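Local atomic coordinates of 39 kDa initiator binding protein (Trichomonas vaginalis, PDB entry 1Q87), a protein that binds the initiator (Inr) element of core promoters in a primitive eukaryote, the chain here being its C-terminal domain. Residues T50-I60 against M85-K95; L98-G106 against W149-C157. All coordinates share one frame; numbering follows the deposited sequence.

Contact 1 (T50-I60 against M85-K95)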
loop_
_atom_site.group_PDB
_atom_site.type_symbol
_atom_site.label_atom_id
_atom_site.label_comp_id
_atom_site.label_asym_id
_atom_site.label_seq_id
_atom_site.Cartn_x
_atom_site.Cartn_y
_atom_site.Cartn_z
ATOM N N THR A 50 18.006 -0.141 -16.576
ATOM C CA THR A 50 18.295 0.346 -15.206
ATOM C C THR A 50 17.468 1.531 -14.747
ATOM O O THR A 50 17.332 1.775 -13.542
ATOM C CB THR A 50 19.777 0.769 -14.985
ATOM O OG1 THR A 50 20.266 1.465 -16.134
ATOM C CG2 THR A 50 20.641 -0.428 -14.680
ATOM N N ASP A 51 16.940 2.283 -15.703
ATOM C CA ASP A 51 16.129 3.454 -15.399
ATOM C C ASP A 51 15.226 3.734 -16.572
ATOM O O ASP A 51 14.611 2.808 -17.131
ATOM C CB ASP A 51 17.023 4.665 -15.115
ATOM C CG ASP A 51 16.229 5.957 -14.962
ATOM O OD1 ASP A 51 16.282 6.780 -15.906
ATOM O OD2 ASP A 51 15.538 6.144 -13.919
ATOM N N GLY A 52 15.141 5.011 -16.936
ATOM C CA GLY A 52 14.328 5.410 -18.068
ATOM C C GLY A 52 12.865 5.275 -17.770
ATOM O O GLY A 52 12.472 5.331 -16.615
ATOM N N THR A 53 12.058 5.104 -18.810
ATOM C CA THR A 53 10.626 4.982 -18.652
ATOM C C THR A 53 10.168 3.954 -19.654
ATOM O O THR A 53 10.937 3.550 -20.513
ATOM C CB THR A 53 9.913 6.308 -18.990
ATOM O OG1 THR A 53 9.908 6.475 -20.414
ATOM C CG2 THR A 53 10.620 7.533 -18.323
ATOM N N VAL A 54 8.910 3.535 -19.547
ATOM C CA VAL A 54 8.319 2.569 -20.484
ATOM C C VAL A 54 6.844 2.922 -20.647
ATOM O O VAL A 54 6.272 3.612 -19.796
ATOM C CB VAL A 54 8.440 1.102 -19.963
ATOM C CG1 VAL A 54 9.887 0.744 -19.802
ATOM C CG2 VAL A 54 7.719 0.934 -18.602
ATOM N N MET A 55 6.224 2.491 -21.737
ATOM C CA MET A 55 4.810 2.803 -21.936
ATOM C C MET A 55 4.045 2.240 -20.755
ATOM O O MET A 55 4.418 1.194 -20.204
ATOM C CB MET A 55 4.271 2.185 -23.236
ATOM C CG MET A 55 4.756 2.851 -24.531
ATOM S SD MET A 55 4.410 4.623 -24.559
ATOM C CE MET A 55 5.935 5.236 -23.849
ATOM N N ARG A 56 2.964 2.919 -20.389
ATOM C CA ARG A 56 2.154 2.531 -19.257
ATOM C C ARG A 56 1.704 1.079 -19.299
ATOM O O ARG A 56 1.881 0.346 -18.334
ATOM C CB ARG A 56 0.928 3.436 -19.149
ATOM C CG ARG A 56 0.204 3.262 -17.826
ATOM C CD ARG A 56 -1.036 4.067 -17.799
ATOM N NE ARG A 56 -1.571 4.140 -16.444
ATOM C CZ ARG A 56 -2.553 3.378 -15.991
ATOM N NH1 ARG A 56 -3.104 2.487 -16.807
ATOM N NH2 ARG A 56 -2.970 3.509 -14.727
ATOM N N ASP A 57 1.126 0.679 -20.421
ATOM C CA ASP A 57 0.628 -0.675 -20.587
ATOM C C ASP A 57 1.682 -1.759 -20.479
ATOM O O ASP A 57 1.419 -2.825 -19.931
ATOM C CB ASP A 57 -0.105 -0.796 -21.915
ATOM C CG ASP A 57 -1.495 -0.193 -21.859
ATOM O OD1 ASP A 57 -2.110 -0.043 -22.936
ATOM O OD2 ASP A 57 -1.971 0.129 -20.736
ATOM N N PHE A 58 2.871 -1.492 -21.003
ATOM C CA PHE A 58 3.946 -2.453 -20.941
ATOM C C PHE A 58 4.388 -2.766 -19.495
ATOM O O PHE A 58 4.645 -3.933 -19.164
ATOM C CB PHE A 58 5.112 -1.927 -21.772
ATOM C CG PHE A 58 6.341 -2.780 -21.714
ATOM C CD1 PHE A 58 7.313 -2.567 -20.740
ATOM C CD2 PHE A 58 6.542 -3.778 -22.640
ATOM C CE1 PHE A 58 8.475 -3.337 -20.691
ATOM C CE2 PHE A 58 7.690 -4.544 -22.593
ATOM C CZ PHE A 58 8.661 -4.320 -21.617
ATOM N N LEU A 59 4.457 -1.732 -18.649
ATOM C CA LEU A 59 4.872 -1.895 -17.265
ATOM C C LEU A 59 3.855 -2.689 -16.475
ATOM O O LEU A 59 4.196 -3.621 -15.749
ATOM C CB LEU A 59 5.053 -0.549 -16.575
ATOM C CG LEU A 59 5.424 -0.768 -15.113
ATOM C CD1 LEU A 59 6.834 -1.275 -15.092
ATOM C CD2 LEU A 59 5.313 0.482 -14.278
ATOM N N ILE A 60 2.604 -2.292 -16.616
ATOM C CA ILE A 60 1.523 -2.931 -15.923
ATOM C C ILE A 60 1.423 -4.404 -16.335
ATOM O O ILE A 60 1.202 -5.278 -15.513
ATOM C CB ILE A 60 0.221 -2.168 -16.231
ATOM C CG1 ILE A 60 0.311 -0.774 -15.604
ATOM C CG2 ILE A 60 -1.010 -2.929 -15.733
ATOM C CD1 ILE A 60 -0.986 0.013 -15.652
ATOM N N MET A 85 -2.037 2.346 -9.925
ATOM C CA MET A 85 -1.061 3.275 -10.509
ATOM C C MET A 85 -1.664 4.493 -11.234
ATOM O O MET A 85 -1.456 4.687 -12.448
ATOM C CB MET A 85 -0.137 2.552 -11.475
ATOM C CG MET A 85 0.671 1.491 -10.825
ATOM S SD MET A 85 1.818 0.802 -11.998
ATOM C CE MET A 85 3.255 0.577 -10.949
ATOM N N ALA A 86 -2.420 5.304 -10.500
ATOM C CA ALA A 86 -2.987 6.509 -11.089
ATOM C C ALA A 86 -1.797 7.440 -11.363
ATOM O O ALA A 86 -0.720 7.283 -10.760
ATOM C CB ALA A 86 -3.955 7.166 -10.129
ATOM N N PRO A 87 -1.967 8.410 -12.283
ATOM C CA PRO A 87 -3.215 8.632 -13.028
ATOM C C PRO A 87 -3.321 7.695 -14.226
ATOM O O PRO A 87 -2.303 7.210 -14.748
ATOM C CB PRO A 87 -3.111 10.101 -13.467
ATOM C CG PRO A 87 -2.103 10.698 -12.511
ATOM C CD PRO A 87 -1.090 9.585 -12.409
ATOM N N GLN A 88 -4.555 7.438 -14.644
ATOM C CA GLN A 88 -4.801 6.586 -15.802
ATOM C C GLN A 88 -4.349 7.313 -17.075
ATOM O O GLN A 88 -3.790 6.715 -17.992
ATOM C CB GLN A 88 -6.295 6.269 -15.931
ATOM C CG GLN A 88 -6.934 5.788 -14.662
ATOM C CD GLN A 88 -6.126 4.703 -14.043
ATOM O OE1 GLN A 88 -5.844 3.695 -14.690
ATOM N NE2 GLN A 88 -5.726 4.895 -12.783
ATOM N N GLU A 89 -4.609 8.614 -17.111
ATOM C CA GLU A 89 -4.283 9.456 -18.260
ATOM C C GLU A 89 -2.813 9.440 -18.694
ATOM O O GLU A 89 -2.527 9.504 -19.892
ATOM C CB GLU A 89 -4.738 10.898 -17.993
ATOM C CG GLU A 89 -5.183 11.180 -16.550
ATOM C CD GLU A 89 -6.447 10.419 -16.147
ATOM O OE1 GLU A 89 -6.410 9.734 -15.101
ATOM O OE2 GLU A 89 -7.474 10.509 -16.864
ATOM N N GLU A 90 -1.883 9.364 -17.742
ATOM C CA GLU A 90 -0.461 9.314 -18.082
ATOM C C GLU A 90 -0.115 8.090 -18.959
ATOM O O GLU A 90 -0.589 6.977 -18.735
ATOM C CB GLU A 90 0.369 9.304 -16.806
ATOM C CG GLU A 90 1.822 8.990 -17.040
ATOM C CD GLU A 90 2.649 9.194 -15.791
ATOM O OE1 GLU A 90 2.347 8.546 -14.756
ATOM O OE2 GLU A 90 3.597 10.012 -15.848
ATOM N N GLN A 91 0.750 8.309 -19.934
ATOM C CA GLN A 91 1.135 7.294 -20.896
ATOM C C GLN A 91 2.376 6.494 -20.589
ATOM O O GLN A 91 2.679 5.528 -21.306
ATOM C CB GLN A 91 1.346 7.949 -22.262
ATOM C CG GLN A 91 0.158 8.745 -22.776
ATOM C CD GLN A 91 0.302 9.086 -24.244
ATOM O OE1 GLN A 91 0.416 8.194 -25.091
ATOM N NE2 GLN A 91 0.302 10.375 -24.554
ATOM N N THR A 92 3.137 6.897 -19.578
ATOM C CA THR A 92 4.356 6.152 -19.273
ATOM C C THR A 92 4.629 6.083 -17.789
ATOM O O THR A 92 4.057 6.848 -17.020
ATOM C CB THR A 92 5.600 6.746 -20.009
ATOM O OG1 THR A 92 6.138 7.864 -19.283
ATOM C CG2 THR A 92 5.201 7.186 -21.409
ATOM N N LYS A 93 5.500 5.155 -17.398
ATOM C CA LYS A 93 5.845 4.959 -15.998
ATOM C C LYS A 93 7.324 4.848 -15.817
ATOM O O LYS A 93 8.042 4.550 -16.773
ATOM C CB LYS A 93 5.133 3.693 -15.447
ATOM C CG LYS A 93 3.843 3.973 -14.611
ATOM C CD LYS A 93 2.855 4.951 -15.235
ATOM C CE LYS A 93 1.463 4.956 -14.587
ATOM N NZ LYS A 93 1.247 5.889 -13.401
ATOM N N SER A 94 7.792 5.092 -14.595
ATOM C CA SER A 94 9.213 5.005 -14.339
ATOM C C SER A 94 9.492 4.219 -13.072
ATOM O O SER A 94 8.564 3.750 -12.404
ATOM C CB SER A 94 9.834 6.411 -14.247
ATOM O OG SER A 94 9.679 6.984 -12.961
ATOM N N LYS A 95 10.770 4.085 -12.738
ATOM C CA LYS A 95 11.150 3.328 -11.574
ATOM C C LYS A 95 10.407 3.915 -10.373
ATOM O O LYS A 95 9.809 3.184 -9.609
ATOM C CB LYS A 95 12.678 3.378 -11.340
ATOM C CG LYS A 95 13.209 2.135 -10.591
ATOM C CD LYS A 95 14.623 2.255 -9.963
ATOM C CE LYS A 95 15.611 3.042 -10.817
ATOM N NZ LYS A 95 15.463 4.519 -10.554
#
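Val54 and Lys93 form a hydrogen-bonded antiparallel pair in the short ribbon of strands 53-55 and 92-94, with Val54 N to Lys93 O at 3.1 Å and Lys93 N to Val54 O at 3.0 Å. Arg56 N then reaches back to Gln91 O at 2.8 Å, so the strand pairing runs straight into the first turn of helix 56-67. From there the Arg56 side chain leaves with CG anti to the backbone N (chi1 -168°) and stays extended to NE, alongside Lys93 and pointing the same way. Both ends close on one acceptor: Arg56 NH2 lies 3.0 Å from Met85 O, and Lys93 NZ approaches that oxygen from the opposite face of its carbonyl plane at 3.1 Å. Ser82 O takes a further bond from Arg56 NH2, while Glu90 OE1 makes a salt bridge with Lys93 NZ at 3.2 Å. Leu59 crosses Lys93 at about a right angle, its CD2 3.4 Å from Lys93 CB, and the same methyl meets Met85 CE. Two cations are thus held side by side, sharing Met85 O and each having a second partner, and Glu90 probably offsets part of their charge while the loop after helix 74-84 is tied to the ribbon.

Contact 2 (L98-G106 against W149-C157); sequences LYKFLAMFG and WFDQNEPNC
Pro155 presses its ring onto helix 95-105, CB meeting Ala103 CB at 3.6 Å and sitting close to the CA of Lys100. The next ring atom, CG, comes to the edge of the Tyr99 ring, in its plane, 4.0 Å from Tyr99 CE2. The Tyr99 hydroxyl is held by the backbone N of Ile24. One residue on, Asn156 brings its CA to the helix backbone, a CA-H...O contact of 3.3 Å to Ala103 O; that oxygen also accepts from Asn171 ND2, and Asn156 ND2 donates to Asn171 O and Gly25 O. Met104 and Phe150 carry the other half. With CG anti to the carbonyl carbon (chi1 -58°), Met104 lays CG over one face of the Phe150 ring, 3.9 Å from its centroid, while SD stands obliquely, 3.7 Å from Phe150 CD2: a CH-pi and a Met-aromatic contact together. The edge of Phe150 is turned toward the face of Phe105 in a T-shaped pair, planes 69° apart and centroids 5.7 Å apart. Phe105 also packs on helix 111-123. The segment facing the helix is the connection of a beta hairpin: Asp151 OD1 closes an Asx turn on Asn153 N, two type I turns share Glu154, and Asp151 N bonds to Cys157 O across its base. This is a helix packed against the turn end of an antiparallel sheet, inside the core of the C-domain.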
loop_
_atom_site.group_PDB
_atom_site.type_symbol
_atom_site.label_atom_id
_atom_site.label_comp_id
_atom_site.label_asym_id
_atom_site.label_seq_id
_atom_site.Cartn_x
_atom_site.Cartn_y
_atom_site.Cartn_z
ATOM N N LEU A 98 7.207 2.279 -9.733
ATOM C CA LEU A 98 7.311 0.944 -9.160
ATOM C C LEU A 98 7.634 1.118 -7.672
ATOM O O LEU A 98 7.065 0.428 -6.826
ATOM C CB LEU A 98 8.428 0.137 -9.827
ATOM C CG LEU A 98 8.316 -1.354 -10.242
ATOM C CD1 LEU A 98 9.570 -2.088 -9.837
ATOM C CD2 LEU A 98 7.142 -2.037 -9.639
ATOM N N TYR A 99 8.557 2.029 -7.354
ATOM C CA TYR A 99 8.940 2.300 -5.956
ATOM C C TYR A 99 7.682 2.634 -5.114
ATOM O O TYR A 99 7.456 2.093 -4.038
ATOM C CB TYR A 99 9.899 3.483 -5.891
ATOM C CG TYR A 99 10.461 3.758 -4.515
ATOM C CD1 TYR A 99 11.731 3.301 -4.172
ATOM C CD2 TYR A 99 9.739 4.495 -3.554
ATOM C CE1 TYR A 99 12.293 3.570 -2.922
ATOM C CE2 TYR A 99 10.310 4.771 -2.251
ATOM C CZ TYR A 99 11.594 4.300 -1.970
ATOM O OH TYR A 99 12.236 4.553 -0.780
ATOM N N LYS A 100 6.865 3.520 -5.641
ATOM C CA LYS A 100 5.637 3.913 -4.985
ATOM C C LYS A 100 4.719 2.700 -4.764
ATOM O O LYS A 100 4.208 2.480 -3.653
ATOM C CB LYS A 100 4.923 4.951 -5.860
ATOM C CG LYS A 100 3.640 5.485 -5.289
ATOM C CD LYS A 100 3.482 6.988 -5.587
ATOM C CE LYS A 100 2.826 7.256 -6.940
ATOM N NZ LYS A 100 2.258 8.644 -7.046
ATOM N N PHE A 101 4.553 1.906 -5.828
ATOM C CA PHE A 101 3.649 0.754 -5.815
ATOM C C PHE A 101 4.084 -0.327 -4.848
ATOM O O PHE A 101 3.275 -0.866 -4.101
ATOM C CB PHE A 101 3.511 0.188 -7.222
ATOM C CG PHE A 101 2.516 -0.906 -7.336
ATOM C CD1 PHE A 101 1.166 -0.645 -7.179
ATOM C CD2 PHE A 101 2.925 -2.212 -7.570
ATOM C CE1 PHE A 101 0.233 -1.665 -7.245
ATOM C CE2 PHE A 101 1.993 -3.243 -7.640
ATOM C CZ PHE A 101 0.647 -2.965 -7.475
ATOM N N LEU A 102 5.360 -0.645 -4.857
ATOM C CA LEU A 102 5.898 -1.651 -3.958
ATOM C C LEU A 102 5.921 -1.112 -2.501
ATOM O O LEU A 102 5.789 -1.867 -1.525
ATOM C CB LEU A 102 7.317 -2.064 -4.435
ATOM C CG LEU A 102 7.385 -3.007 -5.676
ATOM C CD1 LEU A 102 8.765 -3.018 -6.283
ATOM C CD2 LEU A 102 6.996 -4.444 -5.273
ATOM N N ALA A 103 6.057 0.198 -2.366
ATOM C CA ALA A 103 6.087 0.853 -1.052
ATOM C C ALA A 103 4.723 0.730 -0.395
ATOM O O ALA A 103 4.645 0.484 0.790
ATOM C CB ALA A 103 6.458 2.335 -1.190
ATOM N N MET A 104 3.661 0.902 -1.171
ATOM C CA MET A 104 2.301 0.783 -0.638
ATOM C C MET A 104 1.914 -0.643 -0.297
ATOM O O MET A 104 1.415 -0.895 0.793
ATOM C CB MET A 104 1.245 1.301 -1.621
ATOM C CG MET A 104 1.428 2.757 -2.037
ATOM S SD MET A 104 0.101 3.220 -3.097
ATOM C CE MET A 104 0.867 2.831 -4.739
ATOM N N PHE A 105 2.167 -1.577 -1.214
ATOM C CA PHE A 105 1.753 -2.962 -1.005
ATOM C C PHE A 105 2.775 -4.102 -1.118
ATOM O O PHE A 105 2.378 -5.251 -1.179
ATOM C CB PHE A 105 0.619 -3.270 -1.935
ATOM C CG PHE A 105 -0.538 -2.342 -1.813
ATOM C CD1 PHE A 105 -1.374 -2.367 -0.681
ATOM C CD2 PHE A 105 -0.852 -1.492 -2.862
ATOM C CE1 PHE A 105 -2.512 -1.546 -0.615
ATOM C CE2 PHE A 105 -1.991 -0.662 -2.818
ATOM C CZ PHE A 105 -2.820 -0.683 -1.706
ATOM N N GLY A 106 4.069 -3.801 -1.160
ATOM C CA GLY A 106 5.061 -4.857 -1.224
ATOM C C GLY A 106 5.286 -5.495 0.155
ATOM O O GLY A 106 4.699 -5.043 1.146
ATOM N N TRP A 149 -5.311 8.267 1.740
ATOM C CA TRP A 149 -4.467 8.144 0.555
ATOM C C TRP A 149 -3.052 7.911 1.019
ATOM O O TRP A 149 -2.755 8.070 2.197
ATOM C CB TRP A 149 -4.536 9.406 -0.312
ATOM C CG TRP A 149 -3.978 10.638 0.360
ATOM C CD1 TRP A 149 -2.724 11.183 0.204
ATOM C CD2 TRP A 149 -4.624 11.409 1.377
ATOM N NE1 TRP A 149 -2.555 12.240 1.068
ATOM C CE2 TRP A 149 -3.705 12.400 1.796
ATOM C CE3 TRP A 149 -5.899 11.358 1.972
ATOM C CZ2 TRP A 149 -4.023 13.338 2.800
ATOM C CZ3 TRP A 149 -6.217 12.290 2.967
ATOM C CH2 TRP A 149 -5.279 13.268 3.369
ATOM N N PHE A 150 -2.180 7.501 0.103
ATOM C CA PHE A 150 -0.793 7.273 0.435
ATOM C C PHE A 150 -0.051 8.556 0.076
ATOM O O PHE A 150 -0.332 9.184 -0.943
ATOM C CB PHE A 150 -0.268 6.047 -0.344
ATOM C CG PHE A 150 -0.658 4.718 0.299
ATOM C CD1 PHE A 150 0.166 4.139 1.261
ATOM C CD2 PHE A 150 -1.825 4.055 -0.081
ATOM C CE1 PHE A 150 -0.146 2.909 1.832
ATOM C CE2 PHE A 150 -2.166 2.810 0.480
ATOM C CZ PHE A 150 -1.310 2.235 1.441
ATOM N N ASP A 151 0.843 8.948 0.968
ATOM C CA ASP A 151 1.648 10.146 0.849
ATOM C C ASP A 151 2.538 9.988 -0.375
ATOM O O ASP A 151 3.378 9.087 -0.431
ATOM C CB ASP A 151 2.495 10.283 2.135
ATOM C CG ASP A 151 3.360 11.571 2.190
ATOM O OD1 ASP A 151 3.990 11.982 1.197
ATOM O OD2 ASP A 151 3.433 12.160 3.279
ATOM N N GLN A 152 2.372 10.857 -1.356
ATOM C CA GLN A 152 3.219 10.752 -2.528
ATOM C C GLN A 152 4.727 10.804 -2.225
ATOM O O GLN A 152 5.517 10.222 -2.955
ATOM C CB GLN A 152 2.859 11.831 -3.547
ATOM C CG GLN A 152 2.556 11.254 -4.918
ATOM C CD GLN A 152 1.365 10.304 -4.901
ATOM O OE1 GLN A 152 1.369 9.285 -4.206
ATOM N NE2 GLN A 152 0.341 10.637 -5.667
ATOM N N ASN A 153 5.139 11.476 -1.158
ATOM C CA ASN A 153 6.577 11.548 -0.826
ATOM C C ASN A 153 7.131 10.519 0.143
ATOM O O ASN A 153 8.338 10.442 0.322
ATOM C CB ASN A 153 6.927 12.920 -0.270
ATOM C CG ASN A 153 7.210 13.906 -1.349
ATOM O OD1 ASN A 153 8.339 13.989 -1.833
ATOM N ND2 ASN A 153 6.181 14.652 -1.765
ATOM N N GLU A 154 6.250 9.753 0.773
ATOM C CA GLU A 154 6.599 8.698 1.725
ATOM C C GLU A 154 5.509 7.656 1.371
ATOM O O GLU A 154 4.591 7.381 2.152
ATOM C CB GLU A 154 6.438 9.275 3.135
ATOM C CG GLU A 154 6.966 8.421 4.290
ATOM C CD GLU A 154 7.205 9.263 5.545
ATOM O OE1 GLU A 154 7.219 8.709 6.659
ATOM O OE2 GLU A 154 7.386 10.489 5.412
ATOM N N PRO A 155 5.621 7.060 0.172
ATOM C CA PRO A 155 4.666 6.080 -0.353
ATOM C C PRO A 155 4.163 4.879 0.452
ATOM O O PRO A 155 3.123 4.363 0.089
ATOM C CB PRO A 155 5.239 5.701 -1.723
ATOM C CG PRO A 155 6.646 6.143 -1.703
ATOM C CD PRO A 155 6.947 6.868 -0.414
ATOM N N ASN A 156 4.849 4.446 1.518
ATOM C CA ASN A 156 4.367 3.336 2.355
ATOM C C ASN A 156 3.536 3.914 3.499
ATOM O O ASN A 156 3.101 3.186 4.393
ATOM C CB ASN A 156 5.533 2.528 2.964
ATOM C CG ASN A 156 6.428 3.370 3.861
ATOM O OD1 ASN A 156 6.660 4.554 3.591
ATOM N ND2 ASN A 156 6.971 2.755 4.921
ATOM N N CYS A 157 3.306 5.219 3.483
ATOM C CA CYS A 157 2.535 5.842 4.558
ATOM C C CYS A 157 1.120 6.192 4.127
ATOM O O CYS A 157 0.912 7.028 3.245
ATOM C CB CYS A 157 3.238 7.128 5.052
ATOM S SG CYS A 157 2.315 8.038 6.352
#

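In the fold
Contact 1 lies toward the rim of the domain, about 18 Å from the chain's centre, whereas contact 2 is buried about 6 Å from it; the centres of the two are about 15 Å apart. Strand 92-94 runs directly into helix 95-105, so one continuous piece of chain serves both. They also meet through space, where Met85 CE packs on Phe101 CB at 3.8 Å. Flanking helices bridge them as well: Trp43 of helix 29-47 touches Leu59 and Leu98, and helix 74-84 receives Ile60 on one contact and Met104 and Phe105 on the other. The small ribbon is thereby connected, through helix 95-105, to the five-stranded antiparallel sheet.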